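PDB 6WO6: RavA, which is a largely helical Legionella pneumophila effector, presumably acting on host-cell processes during infection, whose molecular function is not firmly established. Local coordinates for residues A[44-49]-A[120-125]; A[39-44]-A[78-83]; A[28-33]-A[67-72]. The protein carries 2 engineered substitutions. All coordinates share one frame; numbering follows the deposited sequence.

Interaction 1: A[44-49]-A[120-125]; sequences LASRLV and NKLAID
S46 and L122 join two helices in a largely buried van der Waals contact, a leucine against a serine and its backbone with a valine beside it, in the N-terminal half of RavA, where helix 38-51 meets the short helix 120-127. Their CA atoms come within 5.8 Å, and these two residues carry most of the contact. L122 points at the other helix with its CG anti to the backbone N (chi1 172°), which brings its fork alongside S46. CD1 rests 3.6 Å from S46 O and also near S46 CB, while CD2 reaches only S46 OG, at 4.1 Å. S46 OG lies 3.7 Å from L122 CB, but its bond goes to L42 O, one turn earlier in its own helix, and no polar bond crosses the interface. V49 adds an apolar touch, CG1 to L122 CD1 at 4.2 Å, so this leucine methyl touches residues one turn apart on helix 38-51. L50 of the same helix also touches L122, and F119, just before helix 120-127, touches S46. Helix 77-92 closes one side: its A84 meets both V49 and L122, making this the seam where three helices come together.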
loop_
_atom_site.group_PDB
_atom_site.type_symbol
_atom_site.label_atom_id
_atom_site.label_comp_id
_atom_site.label_asym_id
_atom_site.label_seq_id
_atom_site.Cartn_x
_atom_site.Cartn_y
_atom_site.Cartn_z
ATOM N N LEU A 44 10.150 15.924 -29.455
ATOM C CA LEU A 44 11.262 15.018 -29.716
ATOM C C LEU A 44 12.056 14.730 -28.447
ATOM O O LEU A 44 12.427 13.578 -28.193
ATOM C CB LEU A 44 12.171 15.595 -30.800
ATOM C CG LEU A 44 13.377 14.741 -31.194
ATOM C CD1 LEU A 44 12.942 13.348 -31.623
ATOM C CD2 LEU A 44 14.169 15.417 -32.303
ATOM N N ALA A 45 12.329 15.757 -27.637
ATOM C CA ALA A 45 13.019 15.520 -26.374
ATOM C C ALA A 45 12.201 14.612 -25.465
ATOM O O ALA A 45 12.752 13.721 -24.803
ATOM C CB ALA A 45 13.320 16.847 -25.679
ATOM N N SER A 46 10.880 14.811 -25.435
ATOM C CA SER A 46 10.019 13.979 -24.603
ATOM C C SER A 46 10.084 12.518 -25.031
ATOM O O SER A 46 10.225 11.620 -24.191
ATOM C CB SER A 46 8.582 14.497 -24.661
ATOM O OG SER A 46 8.457 15.722 -23.962
ATOM N N ARG A 47 9.983 12.258 -26.338
ATOM C CA ARG A 47 10.049 10.876 -26.811
ATOM C C ARG A 47 11.423 10.266 -26.545
ATOM O O ARG A 47 11.531 9.116 -26.092
ATOM C CB ARG A 47 9.716 10.815 -28.300
ATOM C CG ARG A 47 8.319 11.304 -28.648
ATOM C CD ARG A 47 8.151 11.365 -30.150
ATOM N NE ARG A 47 8.522 10.100 -30.775
ATOM C CZ ARG A 47 8.992 9.990 -32.013
ATOM N NH1 ARG A 47 9.162 11.072 -32.759
ATOM N NH2 ARG A 47 9.303 8.797 -32.499
ATOM N N LEU A 48 12.480 11.032 -26.824
ATOM C CA LEU A 48 13.845 10.586 -26.580
ATOM C C LEU A 48 14.041 10.171 -25.127
ATOM O O LEU A 48 14.693 9.160 -24.841
ATOM C CB LEU A 48 14.801 11.715 -26.975
ATOM C CG LEU A 48 16.323 11.611 -26.914
ATOM C CD1 LEU A 48 16.794 10.302 -27.472
ATOM C CD2 LEU A 48 16.932 12.761 -27.707
ATOM N N VAL A 49 13.461 10.928 -24.195
ATOM C CA VAL A 49 13.623 10.600 -22.782
ATOM C C VAL A 49 12.710 9.445 -22.373
ATOM O O VAL A 49 13.081 8.627 -21.519
ATOM C CB VAL A 49 13.391 11.864 -21.930
ATOM C CG1 VAL A 49 12.734 11.530 -20.609
ATOM C CG2 VAL A 49 14.710 12.574 -21.688
ATOM N N ASN A 120 4.159 18.526 -18.936
ATOM C CA ASN A 120 3.122 17.783 -18.225
ATOM C C ASN A 120 2.741 16.508 -18.968
ATOM O O ASN A 120 2.505 15.469 -18.340
ATOM C CB ASN A 120 1.897 18.667 -18.008
ATOM C CG ASN A 120 0.941 18.090 -16.985
ATOM O OD1 ASN A 120 0.002 17.371 -17.329
ATOM N ND2 ASN A 120 1.179 18.399 -15.713
ATOM N N LYS A 121 2.664 16.568 -20.301
ATOM C CA LYS A 121 2.419 15.358 -21.080
ATOM C C LYS A 121 3.514 14.324 -20.839
ATOM O O LYS A 121 3.229 13.132 -20.661
ATOM C CB LYS A 121 2.317 15.699 -22.567
ATOM C CG LYS A 121 1.285 16.771 -22.896
ATOM N N LEU A 122 4.774 14.767 -20.809
ATOM C CA LEU A 122 5.876 13.856 -20.516
ATOM C C LEU A 122 5.764 13.289 -19.106
ATOM O O LEU A 122 6.045 12.106 -18.882
ATOM C CB LEU A 122 7.212 14.575 -20.693
ATOM C CG LEU A 122 8.426 13.773 -20.218
ATOM C CD1 LEU A 122 8.656 12.562 -21.111
ATOM C CD2 LEU A 122 9.666 14.640 -20.148
ATOM N N ALA A 123 5.363 14.118 -18.141
ATOM C CA ALA A 123 5.189 13.637 -16.774
ATOM C C ALA A 123 4.130 12.544 -16.712
ATOM O O ALA A 123 4.340 11.490 -16.100
ATOM C CB ALA A 123 4.819 14.798 -15.851
ATOM N N ILE A 124 2.983 12.777 -17.353
ATOM C CA ILE A 124 1.909 11.787 -17.348
ATOM C C ILE A 124 2.345 10.515 -18.065
ATOM O O ILE A 124 1.972 9.404 -17.669
ATOM C CB ILE A 124 0.633 12.382 -17.970
ATOM C CG1 ILE A 124 0.192 13.623 -17.196
ATOM C CG2 ILE A 124 -0.478 11.348 -18.004
ATOM C CD1 ILE A 124 -0.083 13.361 -15.732
ATOM N N ASP A 125 3.146 10.652 -19.127
ATOM C CA ASP A 125 3.607 9.472 -19.857
ATOM C C ASP A 125 4.602 8.659 -19.035
ATOM O O ASP A 125 4.598 7.424 -19.091
ATOM C CB ASP A 125 4.223 9.886 -21.193
ATOM C CG ASP A 125 3.189 10.420 -22.165
ATOM O OD1 ASP A 125 2.018 9.999 -22.068
ATOM O OD2 ASP A 125 3.545 11.259 -23.023
#

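Interaction 2: A[39-44]-A[78-83]; sequences DAALVL and HSFLFQ. Engineered in segment 39-44: A40 (natural residue Glu), A41 (natural residue Lys).
A helix-helix interface within the all-helical N-terminal part of RavA is built here round one aromatic ring: F80 of helix 77-92 lies against A41 and L42 of helix 38-51. The CA atoms of L42 and F80 are 6.0 Å apart. F80 points at the opposite helix, its CG anti to the carbonyl carbon and beside the backbone N (chi1 -71°), and this carries the ring to the surface of helix 38-51.

A41 CB sits over the middle of one ring face, 4.3 Å from the centroid of the F80 ring and only 12° off the ring normal, a CH-pi contact with the methyl almost squarely above the ring. A41 is an engineered residue, lysine in the natural protein, so this methyl contact describes the crystallised variant.

L42 comes to the ring differently. Its CA is 3.8 Å from F80 CD2, an oblique approach, and its CB is 4.0 Å from the same ring atom. Thus the leucine meets the ring mainly with its backbone and first side-chain carbon. The L42 side chain also touches F119.

No hydrogen bond crosses between the segments, and the packing is apolar. On the helix 77-92 side, Q83 folds back along its own helix, where NE2 makes a weak bond to S79 O at 3.3 Å.

Neighbours in the same two helices extend the interface: F80 also touches N38 and A45 of helix 38-51, and F77, one turn before L81, reaches A41 and L44. L81 touches A45 and L48, and also I64, which ties the pair to helix 54-66 as well.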
loop_
_atom_site.group_PDB
_atom_site.type_symbol
_atom_site.label_atom_id
_atom_site.label_comp_id
_atom_site.label_asym_id
_atom_site.label_seq_id
_atom_site.Cartn_x
_atom_site.Cartn_y
_atom_site.Cartn_z
ATOM N N ASP A 39 7.825 23.511 -30.345
ATOM C CA ASP A 39 6.896 22.406 -30.127
ATOM C C ASP A 39 7.486 21.087 -30.610
ATOM O O ASP A 39 7.415 20.070 -29.905
ATOM C CB ASP A 39 5.566 22.696 -30.824
ATOM C CG ASP A 39 4.805 23.837 -30.176
ATOM O OD1 ASP A 39 4.672 23.830 -28.934
ATOM O OD2 ASP A 39 4.352 24.745 -30.907
ATOM N N ALA A 40 8.082 21.084 -31.806
ATOM C CA ALA A 40 8.721 19.872 -32.307
ATOM C C ALA A 40 9.899 19.466 -31.428
ATOM O O ALA A 40 10.107 18.274 -31.174
ATOM C CB ALA A 40 9.172 20.076 -33.753
ATOM N N ALA A 41 10.676 20.445 -30.952
ATOM C CA ALA A 41 11.794 20.137 -30.065
ATOM C C ALA A 41 11.306 19.541 -28.752
ATOM O O ALA A 41 11.892 18.576 -28.246
ATOM C CB ALA A 41 12.627 21.392 -29.808
ATOM N N LEU A 42 10.233 20.102 -28.186
ATOM C CA LEU A 42 9.655 19.547 -26.967
ATOM C C LEU A 42 9.199 18.108 -27.181
ATOM O O LEU A 42 9.515 17.219 -26.380
ATOM C CB LEU A 42 8.487 20.418 -26.499
ATOM C CG LEU A 42 7.690 19.916 -25.291
ATOM C CD1 LEU A 42 8.112 20.643 -24.021
ATOM C CD2 LEU A 42 6.188 20.054 -25.530
ATOM N N VAL A 43 8.455 17.861 -28.265
ATOM C CA VAL A 43 7.958 16.514 -28.549
ATOM C C VAL A 43 9.113 15.530 -28.711
ATOM O O VAL A 43 9.084 14.417 -28.162
ATOM C CB VAL A 43 7.053 16.536 -29.795
ATOM C CG1 VAL A 43 6.742 15.122 -30.258
ATOM C CG2 VAL A 43 5.772 17.291 -29.499
ATOM N N LEU A 44 10.150 15.924 -29.455
ATOM C CA LEU A 44 11.262 15.018 -29.716
ATOM C C LEU A 44 12.056 14.730 -28.447
ATOM O O LEU A 44 12.427 13.578 -28.193
ATOM C CB LEU A 44 12.171 15.595 -30.800
ATOM C CG LEU A 44 13.377 14.741 -31.194
ATOM C CD1 LEU A 44 12.942 13.348 -31.623
ATOM C CD2 LEU A 44 14.169 15.417 -32.303
ATOM N N HIS A 78 19.321 21.352 -26.486
ATOM C CA HIS A 78 19.916 20.805 -25.271
ATOM C C HIS A 78 19.117 21.201 -24.037
ATOM O O HIS A 78 18.987 20.410 -23.094
ATOM C CB HIS A 78 21.367 21.266 -25.144
ATOM C CG HIS A 78 22.034 20.811 -23.883
ATOM N ND1 HIS A 78 21.947 21.513 -22.699
ATOM C CD2 HIS A 78 22.799 19.726 -23.622
ATOM C CE1 HIS A 78 22.630 20.880 -21.763
ATOM N NE2 HIS A 78 23.156 19.792 -22.296
ATOM N N SER A 79 18.570 22.420 -24.024
ATOM C CA SER A 79 17.742 22.856 -22.904
ATOM C C SER A 79 16.518 21.959 -22.747
ATOM O O SER A 79 16.212 21.485 -21.642
ATOM C CB SER A 79 17.326 24.313 -23.110
ATOM O OG SER A 79 16.494 24.769 -22.060
ATOM N N PHE A 80 15.805 21.716 -23.851
ATOM C CA PHE A 80 14.641 20.838 -23.817
ATOM C C PHE A 80 15.020 19.434 -23.359
ATOM O O PHE A 80 14.334 18.841 -22.516
ATOM C CB PHE A 80 13.983 20.783 -25.197
ATOM C CG PHE A 80 13.279 22.048 -25.588
ATOM C CD1 PHE A 80 13.968 23.081 -26.205
ATOM C CD2 PHE A 80 11.924 22.203 -25.349
ATOM C CE1 PHE A 80 13.320 24.249 -26.571
ATOM C CE2 PHE A 80 11.269 23.367 -25.712
ATOM C CZ PHE A 80 11.968 24.391 -26.325
ATOM N N LEU A 81 16.112 18.889 -23.904
ATOM C CA LEU A 81 16.498 17.526 -23.553
ATOM C C LEU A 81 16.870 17.415 -22.080
ATOM O O LEU A 81 16.504 16.438 -21.412
ATOM C CB LEU A 81 17.651 17.057 -24.441
ATOM C CG LEU A 81 17.902 15.548 -24.382
ATOM C CD1 LEU A 81 16.641 14.801 -24.776
ATOM C CD2 LEU A 81 19.072 15.143 -25.265
ATOM N N PHE A 82 17.586 18.410 -21.548
ATOM C CA PHE A 82 17.972 18.353 -20.143
ATOM C C PHE A 82 16.759 18.490 -19.231
ATOM O O PHE A 82 16.660 17.788 -18.218
ATOM C CB PHE A 82 19.006 19.431 -19.825
ATOM C CG PHE A 82 19.649 19.264 -18.479
ATOM C CD1 PHE A 82 20.584 18.263 -18.267
ATOM C CD2 PHE A 82 19.314 20.098 -17.426
ATOM C CE1 PHE A 82 21.177 18.097 -17.030
ATOM C CE2 PHE A 82 19.904 19.939 -16.186
ATOM C CZ PHE A 82 20.837 18.936 -15.987
ATOM N N GLN A 83 15.820 19.378 -19.575
ATOM C CA GLN A 83 14.610 19.501 -18.766
ATOM C C GLN A 83 13.796 18.209 -18.788
ATOM O O GLN A 83 13.235 17.799 -17.761
ATOM C CB GLN A 83 13.772 20.684 -19.249
ATOM C CG GLN A 83 14.361 22.042 -18.903
ATOM C CD GLN A 83 13.552 23.195 -19.473
ATOM O OE1 GLN A 83 12.761 23.824 -18.769
ATOM N NE2 GLN A 83 13.751 23.480 -20.755
#

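Interaction 3: A[28-33]-A[67-72]; sequences ENREEL and ARMPQD
R30 supplies the polar part of this contact by donating a hydrogen bond from NH1 to A67 O, 3.1 Å long and nearly straight at 169°. The oxygen lies at the edge of the guanidinium, close to its plane, whereas seen from the carbonyl the donor is tilted 32° out of the C=O plane. The arginine starts out extended and bends at chi3 (-68°), which turns the guanidinium toward the loop.

A67 directly follows helix 54-66, and the bonded carbonyl belongs to the chain leaving that helix. The negative end of the helix dipole would be expected to favour the positive group there. R30 itself is the first residue of helix 30-34, so its side chain ties the start of one helix to the end of another.

Van der Waals packing adds to the bond. M69 CE lies over one face of the guanidinium, 3.8 Å from R30 CZ, and M69 CG is 3.6 Å from R30 NE; the two side chains cross at about a right angle. Q71 brings NE2 to 3.9 Å from R30 CD, a contact with the aliphatic part of the arginine. M69 and Q71 also touch a crystal neighbour, which may influence their positions.

Electrostatics reach further than contact. D72 OD2 lies 4.9 Å from R30 NE, not a salt bridge, but close enough that the opposite charges probably attract. D72 is occupied nearer home: M69 to D72 form a type I beta turn, closed by D72 N to M69 O, and OD2 accepts M69 N at 3.0 Å. Its OD1 bonds T76 OG1, just before helix 77-92.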
loop_
_atom_site.group_PDB
_atom_site.type_symbol
_atom_site.label_atom_id
_atom_site.label_comp_id
_atom_site.label_asym_id
_atom_site.label_seq_id
_atom_site.Cartn_x
_atom_site.Cartn_y
_atom_site.Cartn_z
ATOM N N GLU A 28 26.651 15.310 -33.640
ATOM C CA GLU A 28 26.561 15.301 -35.098
ATOM C C GLU A 28 25.351 16.085 -35.588
ATOM O O GLU A 28 25.415 16.763 -36.621
ATOM C CB GLU A 28 26.490 13.865 -35.617
ATOM C CG GLU A 28 27.743 13.041 -35.416
ATOM C CD GLU A 28 27.521 11.577 -35.758
ATOM O OE1 GLU A 28 26.375 11.215 -36.102
ATOM O OE2 GLU A 28 28.487 10.788 -35.680
ATOM N N ASN A 29 24.238 16.005 -34.860
ATOM C CA ASN A 29 22.969 16.568 -35.295
ATOM C C ASN A 29 22.637 17.886 -34.604
ATOM O O ASN A 29 21.481 18.317 -34.642
ATOM C CB ASN A 29 21.847 15.555 -35.062
ATOM C CG ASN A 29 22.143 14.204 -35.688
ATOM O OD1 ASN A 29 21.788 13.947 -36.838
ATOM N ND2 ASN A 29 22.797 13.334 -34.931
ATOM N N ARG A 30 23.630 18.544 -33.998
ATOM C CA ARG A 30 23.364 19.732 -33.188
ATOM C C ARG A 30 22.690 20.830 -34.003
ATOM O O ARG A 30 21.687 21.411 -33.572
ATOM C CB ARG A 30 24.666 20.244 -32.571
ATOM C CG ARG A 30 24.528 21.560 -31.816
ATOM C CD ARG A 30 25.866 22.050 -31.280
ATOM N NE ARG A 30 26.381 21.190 -30.216
ATOM C CZ ARG A 30 27.281 20.228 -30.394
ATOM N NH1 ARG A 30 27.683 19.499 -29.361
ATOM N NH2 ARG A 30 27.781 19.994 -31.600
ATOM N N GLU A 31 23.228 21.130 -35.188
ATOM C CA GLU A 31 22.695 22.227 -35.990
ATOM C C GLU A 31 21.262 21.945 -36.433
ATOM O O GLU A 31 20.359 22.771 -36.231
ATOM C CB GLU A 31 23.601 22.473 -37.198
ATOM C CG GLU A 31 23.194 23.659 -38.061
ATOM C CD GLU A 31 24.110 23.847 -39.260
ATOM O OE1 GLU A 31 25.111 23.105 -39.365
ATOM O OE2 GLU A 31 23.830 24.735 -40.097
ATOM N N GLU A 32 21.031 20.772 -37.028
ATOM C CA GLU A 32 19.688 20.435 -37.485
ATOM C C GLU A 32 18.718 20.264 -36.323
ATOM O O GLU A 32 17.531 20.573 -36.467
ATOM C CB GLU A 32 19.724 19.175 -38.347
ATOM C CG GLU A 32 20.392 19.381 -39.699
ATOM C CD GLU A 32 19.645 20.375 -40.576
ATOM O OE1 GLU A 32 18.398 20.326 -40.600
ATOM O OE2 GLU A 32 20.302 21.209 -41.236
ATOM N N LEU A 33 19.195 19.780 -35.172
ATOM C CA LEU A 33 18.338 19.725 -33.990
ATOM C C LEU A 33 17.944 21.123 -33.534
ATOM O O LEU A 33 16.811 21.344 -33.089
ATOM C CB LEU A 33 19.037 18.981 -32.850
ATOM C CG LEU A 33 19.030 17.453 -32.857
ATOM C CD1 LEU A 33 20.052 16.924 -31.865
ATOM C CD2 LEU A 33 17.644 16.916 -32.539
ATOM N N ALA A 67 27.594 16.552 -24.965
ATOM C CA ALA A 67 27.232 17.409 -26.087
ATOM C C ALA A 67 26.905 18.837 -25.668
ATOM O O ALA A 67 26.503 19.638 -26.519
ATOM C CB ALA A 67 26.046 16.808 -26.846
ATOM N N ARG A 68 27.067 19.178 -24.393
ATOM C CA ARG A 68 26.794 20.538 -23.949
ATOM C C ARG A 68 27.862 21.489 -24.474
ATOM O O ARG A 68 29.049 21.152 -24.526
ATOM C CB ARG A 68 26.726 20.601 -22.423
ATOM C CG ARG A 68 26.273 21.949 -21.878
ATOM C CD ARG A 68 26.127 21.918 -20.366
ATOM N NE ARG A 68 25.771 23.227 -19.825
ATOM N N MET A 69 27.432 22.678 -24.874
ATOM C CA MET A 69 28.310 23.697 -25.424
ATOM C C MET A 69 28.129 24.998 -24.658
ATOM O O MET A 69 27.079 25.220 -24.046
ATOM C CB MET A 69 28.018 23.924 -26.914
ATOM C CG MET A 69 28.468 22.782 -27.805
ATOM S SD MET A 69 30.265 22.657 -27.862
ATOM C CE MET A 69 30.478 21.005 -28.522
ATOM N N PRO A 70 29.142 25.871 -24.657
ATOM C CA PRO A 70 28.952 27.187 -24.022
ATOM C C PRO A 70 27.830 27.990 -24.652
ATOM O O PRO A 70 27.082 28.674 -23.941
ATOM C CB PRO A 70 30.319 27.865 -24.202
ATOM C CG PRO A 70 30.984 27.115 -25.317
ATOM C CD PRO A 70 30.507 25.704 -25.184
ATOM N N GLN A 71 27.678 27.911 -25.974
ATOM C CA GLN A 71 26.605 28.592 -26.687
ATOM C C GLN A 71 25.229 27.987 -26.423
ATOM O O GLN A 71 24.240 28.491 -26.970
ATOM C CB GLN A 71 26.898 28.578 -28.187
ATOM C CG GLN A 71 27.438 27.246 -28.677
ATOM C CD GLN A 71 26.960 26.897 -30.070
ATOM O OE1 GLN A 71 26.489 27.760 -30.809
ATOM N NE2 GLN A 71 27.069 25.623 -30.432
ATOM N N ASP A 72 25.136 26.932 -25.617
ATOM C CA ASP A 72 23.854 26.309 -25.285
ATOM C C ASP A 72 23.176 27.144 -24.208
ATOM O O ASP A 72 23.427 26.984 -23.012
ATOM C CB ASP A 72 24.049 24.868 -24.824
ATOM C CG ASP A 72 23.838 23.861 -25.937
ATOM O OD1 ASP A 72 22.897 24.041 -26.736
ATOM O OD2 ASP A 72 24.613 22.883 -26.010
#

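All three contacts lie in the N-terminal part of the chain. Interaction 1 is buried and interaction 2 partly so; both use helix 38-51 and are held by packing without polar bonds, a leucine on a serine and a valine in the first, an aromatic ring in the second. Their segments overlap at L44, which takes part in neither contact, and they abut, with A45 resting on the F80 backbone. Interaction 3, farthest from the chain's centre and partly exposed, joins a helix start to a loop and is the one with a hydrogen bond across its segments. L33 packing on L44 connects it to both others, and H78 against R68 and D72 to interaction 2.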